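Local coordinates for ZT_dimer domain-containing protein (PDB 6VDA) that probably moves metal ions across the membrane as a cation diffusion facilitator, of which this chain is the zinc-binding C-terminal domain that forms dimers, at residues A[8-13]-A[70-75]; A[43-48]-A[81-86]. All blocks are in the same frame, centred on the assembly; numbering follows the deposited sequence.

Contact 1: residues A[8-13]-A[70-75]; sequences ELDMYD and KRRDDI
Arg72 NH2 is held by two acidic side chains of helix 6-19. Asp10 OD2 makes a salt bridge to Arg72 NH2 at 3.4 Å. It comes in at the edge of the guanidinium, near its plane, with its own carboxylate turned by 46°. Asp14, one turn further along the helix, adds a long, weak ion pair at the same nitrogen. On the other segment, Arg72 NH1 pairs with Asp74 OD2 at 3.1 Å. A weak bond from Arg72 NE to Asp74 OD1 backs this up. The Arg72 chain bends at chi2 and chi3, and the type I turn from Arg72 to Ile75 brings Asp74 round beside it.

Met11 reaches past these charges toward Ile75. Its CG stands opposite the backbone N (chi1 173°), and two further bends carry the methyl inward. Met11 CE then lies 3.5 Å from Arg72 NH1. It also packs against Ile75 CG1 at 3.9 Å. Met11 CA sits over one face of the guanidinium, and the side chain also touches Ile33 and Tyr40 of the sheet. The chemistry is thus split: a salt-bridge network borders a buried apolar seam, with the Arg72 guanidinium at the boundary.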
loop_
_atom_site.group_PDB
_atom_site.type_symbol
_atom_site.label_atom_id
_atom_site.label_comp_id
_atom_site.label_asym_id
_atom_site.label_seq_id
_atom_site.Cartn_x
_atom_site.Cartn_y
_atom_site.Cartn_z
ATOM N N GLU A 8 12.229 -5.458 21.294
ATOM C CA GLU A 8 12.049 -5.151 19.847
ATOM C C GLU A 8 12.165 -6.442 19.015
ATOM O O GLU A 8 11.558 -6.494 17.933
ATOM C CB GLU A 8 13.072 -4.091 19.432
ATOM C CG GLU A 8 12.773 -3.421 18.106
ATOM C CD GLU A 8 13.827 -2.417 17.672
ATOM O OE1 GLU A 8 13.878 -2.098 16.469
ATOM O OE2 GLU A 8 14.596 -1.954 18.542
ATOM N N LEU A 9 12.889 -7.449 19.521
ATOM C CA LEU A 9 13.121 -8.766 18.862
ATOM C C LEU A 9 11.900 -9.668 19.029
ATOM O O LEU A 9 11.476 -10.244 18.009
ATOM C CB LEU A 9 14.354 -9.417 19.495
ATOM C CG LEU A 9 14.906 -10.632 18.754
ATOM C CD1 LEU A 9 15.570 -10.203 17.453
ATOM C CD2 LEU A 9 15.875 -11.405 19.634
ATOM N N ASP A 10 11.399 -9.806 20.266
ATOM C CA ASP A 10 10.197 -10.603 20.610
ATOM C C ASP A 10 9.115 -10.281 19.565
ATOM O O ASP A 10 8.523 -11.215 19.010
ATOM C CB ASP A 10 9.704 -10.348 22.039
ATOM C CG ASP A 10 9.115 -11.604 22.672
ATOM O OD1 ASP A 10 9.888 -12.575 22.876
ATOM O OD2 ASP A 10 7.849 -11.628 22.880
ATOM N N MET A 11 8.923 -8.993 19.269
ATOM C CA MET A 11 7.845 -8.497 18.368
ATOM C C MET A 11 8.083 -8.978 16.928
ATOM O O MET A 11 7.119 -9.520 16.339
ATOM C CB MET A 11 7.757 -6.968 18.375
ATOM C CG MET A 11 6.790 -6.414 17.334
ATOM S SD MET A 11 5.095 -7.013 17.535
ATOM C CE MET A 11 4.514 -5.836 18.757
ATOM N N TYR A 12 9.285 -8.765 16.368
ATOM C CA TYR A 12 9.635 -9.211 14.988
ATOM C C TYR A 12 9.429 -10.724 14.916
ATOM O O TYR A 12 8.906 -11.188 13.896
ATOM C CB TYR A 12 11.053 -8.799 14.562
ATOM C CG TYR A 12 11.184 -7.360 14.128
ATOM C CD1 TYR A 12 10.479 -6.873 13.040
ATOM C CD2 TYR A 12 12.001 -6.474 14.809
ATOM C CE1 TYR A 12 10.578 -5.548 12.643
ATOM C CE2 TYR A 12 12.114 -5.144 14.426
ATOM C CZ TYR A 12 11.404 -4.679 13.331
ATOM O OH TYR A 12 11.505 -3.372 12.942
ATOM N N ASP A 13 9.780 -11.448 15.986
ATOM C CA ASP A 13 9.650 -12.928 16.072
ATOM C C ASP A 13 8.174 -13.292 15.890
ATOM O O ASP A 13 7.893 -14.138 15.031
ATOM C CB ASP A 13 10.253 -13.485 17.370
ATOM C CG ASP A 13 11.776 -13.553 17.385
ATOM O OD1 ASP A 13 12.379 -13.567 16.298
ATOM O OD2 ASP A 13 12.355 -13.601 18.487
ATOM N N LYS A 70 -4.858 -10.748 16.766
ATOM C CA LYS A 70 -5.236 -11.850 17.695
ATOM C C LYS A 70 -4.006 -12.313 18.491
ATOM O O LYS A 70 -4.183 -12.727 19.650
ATOM C CB LYS A 70 -5.841 -13.039 16.939
ATOM C CG LYS A 70 -7.311 -12.904 16.561
ATOM C CD LYS A 70 -7.960 -14.218 16.146
ATOM N N ARG A 71 -2.816 -12.256 17.890
ATOM C CA ARG A 71 -1.552 -12.812 18.452
ATOM C C ARG A 71 -1.047 -11.913 19.584
ATOM O O ARG A 71 -0.720 -12.446 20.664
ATOM C CB ARG A 71 -0.489 -12.920 17.355
ATOM C CG ARG A 71 0.897 -13.314 17.843
ATOM C CD ARG A 71 1.139 -14.806 17.765
ATOM N NE ARG A 71 2.544 -15.126 17.982
ATOM C CZ ARG A 71 3.108 -16.300 17.709
ATOM N NH1 ARG A 71 2.390 -17.288 17.200
ATOM N NH2 ARG A 71 4.394 -16.484 17.948
ATOM N N ARG A 72 -0.951 -10.608 19.319
ATOM C CA ARG A 72 -0.456 -9.578 20.267
ATOM C C ARG A 72 -1.586 -8.584 20.543
ATOM O O ARG A 72 -2.101 -8.008 19.574
ATOM C CB ARG A 72 0.747 -8.844 19.666
ATOM C CG ARG A 72 1.949 -9.730 19.363
ATOM C CD ARG A 72 2.887 -9.844 20.545
ATOM N NE ARG A 72 3.593 -8.583 20.819
ATOM C CZ ARG A 72 4.696 -8.470 21.594
ATOM N NH1 ARG A 72 5.242 -7.290 21.809
ATOM N NH2 ARG A 72 5.299 -9.553 22.057
ATOM N N ASP A 73 -1.931 -8.372 21.814
ATOM C CA ASP A 73 -2.990 -7.415 22.232
ATOM C C ASP A 73 -2.431 -5.982 22.249
ATOM O O ASP A 73 -3.204 -5.070 22.590
ATOM C CB ASP A 73 -3.598 -7.810 23.583
ATOM C CG ASP A 73 -2.604 -7.864 24.733
ATOM O OD1 ASP A 73 -1.896 -8.887 24.854
ATOM O OD2 ASP A 73 -2.546 -6.882 25.496
ATOM N N ASP A 74 -1.157 -5.783 21.884
ATOM C CA ASP A 74 -0.476 -4.457 21.913
ATOM C C ASP A 74 -0.197 -3.948 20.490
ATOM O O ASP A 74 0.439 -2.889 20.374
ATOM C CB ASP A 74 0.802 -4.503 22.756
ATOM C CG ASP A 74 1.825 -5.523 22.293
ATOM O OD1 ASP A 74 1.469 -6.370 21.456
ATOM O OD2 ASP A 74 2.968 -5.461 22.775
ATOM N N ILE A 75 -0.661 -4.653 19.450
ATOM C CA ILE A 75 -0.640 -4.166 18.038
ATOM C C ILE A 75 -1.960 -3.438 17.766
ATOM O O ILE A 75 -3.017 -4.076 17.887
ATOM C CB ILE A 75 -0.410 -5.314 17.035
ATOM C CG1 ILE A 75 0.938 -6.002 17.257
ATOM C CG2 ILE A 75 -0.551 -4.813 15.604
ATOM C CD1 ILE A 75 1.098 -7.295 16.488
#

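Contact 2: residues A[43-48]-A[81-86]; sequences EMDIEV and HVEPLG. With ZN (zinc ion), chain B; SO4 (sulfate ion), chain D; SO4 (sulfate ion), chain C.
Asp45 and Glu83 bind the same zinc ion from neighbouring strands. Asp45 OD2 lies 2.2 Å from the metal, and Glu83 OE2 is the second ligand. Their carboxylate planes are 72° apart. The shared metal probably offsets the repulsion between the two carboxylates. His29 and Glu89 complete the site.

A second shell adjoins it. His81 ND1 donates to Asp45 OD1 at 3.2 Å, nearly along the C-O axis of that oxygen. The ring stands almost square to the carboxylate, at 88°. One oxygen of Asp45 thus takes the metal and the other takes the histidine. A leucine in place of His81 would probably leave Asp45 OD1 without this donor and let the carboxylate turn more easily about its zinc-bound oxygen. At the ring edge, Glu43 OE1 lies 3.0 Å from His81 CE1, while Glu43 OE2 is held by Arg34.

Backbone bonds join the strands in parallel. His81 N bonds to Met44 O at 2.9 Å, and Ile46 N to His81 O. Glu83 N reaches Ile46 O, and Val48 N reaches Glu83 O. Val82 N also bonds a sulfate, probably from the crystallisation liquor and placed in two overlapping positions. Beyond the strand end, Gly86 N gives a nearly straight bond of 2.7 Å to Glu47 OE1, from above the carboxylate plane.

Apolar groups fill the other face. Val82 CG1 meets Val48 CG2 at 3.8 Å, and Val82 CG2 meets Ile46 CG1 at 4.1 Å. Helix 54-71 covers this side, and Val54 of the second subunit packs on both valines.

This is the parallel strand pair of a right-handed beta-alpha-beta unit, with zinc bound on the face away from its helix.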
loop_
_atom_site.group_PDB
_atom_site.type_symbol
_atom_site.label_atom_id
_atom_site.label_comp_id
_atom_site.label_asym_id
_atom_site.label_seq_id
_atom_site.Cartn_x
_atom_site.Cartn_y
_atom_site.Cartn_z
ATOM N N GLU A 43 3.989 -2.205 9.708
ATOM C CA GLU A 43 3.946 -2.041 8.238
ATOM C C GLU A 43 4.901 -3.064 7.620
ATOM O O GLU A 43 5.927 -3.371 8.252
ATOM C CB GLU A 43 4.302 -0.595 7.919
ATOM C CG GLU A 43 4.590 -0.327 6.462
ATOM C CD GLU A 43 4.691 1.160 6.187
ATOM O OE1 GLU A 43 3.936 1.646 5.325
ATOM O OE2 GLU A 43 5.504 1.832 6.864
ATOM N N MET A 44 4.565 -3.602 6.448
ATOM C CA MET A 44 5.413 -4.612 5.773
ATOM C C MET A 44 5.079 -4.676 4.280
ATOM O O MET A 44 3.970 -4.267 3.887
ATOM C CB MET A 44 5.221 -5.990 6.414
ATOM C CG MET A 44 3.854 -6.616 6.182
ATOM S SD MET A 44 3.646 -8.155 7.125
ATOM C CE MET A 44 3.316 -7.518 8.765
ATOM N N ASP A 45 6.027 -5.163 3.484
ATOM C CA ASP A 45 5.791 -5.607 2.089
ATOM C C ASP A 45 5.750 -7.132 2.103
ATOM O O ASP A 45 6.553 -7.714 2.843
ATOM C CB ASP A 45 6.884 -5.103 1.147
ATOM C CG ASP A 45 6.893 -3.594 0.993
ATOM O OD1 ASP A 45 6.099 -2.944 1.680
ATOM O OD2 ASP A 45 7.687 -3.089 0.179
ATOM N N ILE A 46 4.830 -7.738 1.352
ATOM C CA ILE A 46 4.866 -9.196 1.042
ATOM C C ILE A 46 4.875 -9.354 -0.477
ATOM O O ILE A 46 4.405 -8.445 -1.175
ATOM C CB ILE A 46 3.699 -9.963 1.705
ATOM C CG1 ILE A 46 2.334 -9.498 1.188
ATOM C CG2 ILE A 46 3.795 -9.880 3.221
ATOM C CD1 ILE A 46 1.199 -10.421 1.549
ATOM N N GLU A 47 5.361 -10.497 -0.951
ATOM C CA GLU A 47 5.283 -10.908 -2.370
ATOM C C GLU A 47 4.298 -12.075 -2.508
ATOM O O GLU A 47 4.270 -12.961 -1.625
ATOM C CB GLU A 47 6.683 -11.255 -2.867
ATOM C CG GLU A 47 7.571 -10.040 -2.974
ATOM C CD GLU A 47 8.984 -10.343 -3.431
ATOM O OE1 GLU A 47 9.145 -11.197 -4.322
ATOM O OE2 GLU A 47 9.910 -9.727 -2.890
ATOM N N VAL A 48 3.505 -12.062 -3.581
ATOM C CA VAL A 48 2.583 -13.178 -3.943
ATOM C C VAL A 48 2.754 -13.484 -5.428
ATOM O O VAL A 48 3.253 -12.623 -6.186
ATOM C CB VAL A 48 1.119 -12.853 -3.593
ATOM C CG1 VAL A 48 0.987 -12.454 -2.128
ATOM C CG2 VAL A 48 0.522 -11.787 -4.503
ATOM N N HIS A 81 1.624 -4.026 2.127
ATOM C CA HIS A 81 1.786 -3.744 0.679
ATOM C C HIS A 81 2.025 -5.073 -0.046
ATOM O O HIS A 81 2.795 -5.910 0.481
ATOM C CB HIS A 81 2.887 -2.698 0.497
ATOM C CG HIS A 81 2.685 -1.515 1.383
ATOM N ND1 HIS A 81 3.545 -1.216 2.432
ATOM C CD2 HIS A 81 1.693 -0.594 1.428
ATOM C CE1 HIS A 81 3.113 -0.140 3.055
ATOM N NE2 HIS A 81 1.973 0.260 2.460
ATOM N N VAL A 82 1.339 -5.292 -1.170
ATOM C CA VAL A 82 1.429 -6.562 -1.953
ATOM C C VAL A 82 2.198 -6.294 -3.252
ATOM O O VAL A 82 1.873 -5.315 -3.942
ATOM C CB VAL A 82 0.033 -7.153 -2.217
ATOM C CG1 VAL A 82 0.077 -8.257 -3.258
ATOM C CG2 VAL A 82 -0.605 -7.649 -0.925
ATOM N N GLU A 83 3.194 -7.135 -3.550
ATOM C CA GLU A 83 4.030 -7.041 -4.772
ATOM C C GLU A 83 4.062 -8.393 -5.472
ATOM O O GLU A 83 3.845 -9.430 -4.844
ATOM C CB GLU A 83 5.469 -6.656 -4.437
ATOM C CG GLU A 83 5.605 -5.422 -3.571
ATOM C CD GLU A 83 7.014 -5.242 -3.040
ATOM O OE1 GLU A 83 7.926 -5.892 -3.574
ATOM O OE2 GLU A 83 7.199 -4.457 -2.094
ATOM N N PRO A 84 4.375 -8.415 -6.785
ATOM C CA PRO A 84 4.685 -9.658 -7.487
ATOM C C PRO A 84 5.988 -10.304 -6.994
ATOM O O PRO A 84 6.891 -9.581 -6.594
ATOM C CB PRO A 84 4.871 -9.245 -8.957
ATOM C CG PRO A 84 4.280 -7.852 -9.049
ATOM C CD PRO A 84 4.459 -7.244 -7.671
ATOM N N LEU A 85 6.061 -11.637 -7.067
ATOM C CA LEU A 85 7.303 -12.417 -6.835
ATOM C C LEU A 85 8.428 -11.803 -7.668
ATOM O O LEU A 85 8.270 -11.742 -8.909
ATOM C CB LEU A 85 7.090 -13.881 -7.241
ATOM C CG LEU A 85 6.200 -14.713 -6.321
ATOM C CD1 LEU A 85 6.194 -16.168 -6.756
ATOM C CD2 LEU A 85 6.646 -14.599 -4.872
ATOM N N GLY A 86 9.505 -11.383 -7.002
ATOM C CA GLY A 86 10.751 -10.906 -7.635
ATOM C C GLY A 86 10.666 -9.447 -8.040
ATOM O O GLY A 86 11.353 -9.067 -8.992
HETATM ZN ZN ZN B . 8.696 -4.221 -1.405
HETATM S S SO4 D . -0.412 -2.215 -2.096
HETATM O O1 SO4 D . -0.875 -1.658 -0.852
HETATM O O2 SO4 D . -1.115 -1.600 -3.190
HETATM O O3 SO4 D . 0.997 -1.967 -2.230
HETATM O O4 SO4 D . -0.651 -3.631 -2.110
HETATM S S SO4 C . -1.516 -2.025 -1.753
HETATM O O1 SO4 C . -0.392 -1.128 -1.677
HETATM O O2 SO4 C . -1.125 -3.326 -1.282
HETATM O O3 SO4 C . -2.582 -1.518 -0.933
HETATM O O4 SO4 C . -1.965 -2.123 -3.113
#

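Overall arrangement
From the N terminus, helix 6-19 leads into the antiparallel strands 26-36 and 39-48. Helix 54-71 then crosses over to strand 75-84. Contact 1 closes the longer loop, bringing the first helix to the turn that follows the second. Contact 2 closes the crossover itself, setting strand 75-84 beside strand 39-48. The two cross along the chain: 43-48 lies inside the loop of contact 1, and 81-86 lies beyond it. Their centres are 20 Å apart, on opposite sides of the chain's centre. Contact 1 ties helix 6-19 to the turn between helix 54-71 and strand 75-84, at one end of the sheet. Contact 2 joins two strands at the other end, where the zinc site lies.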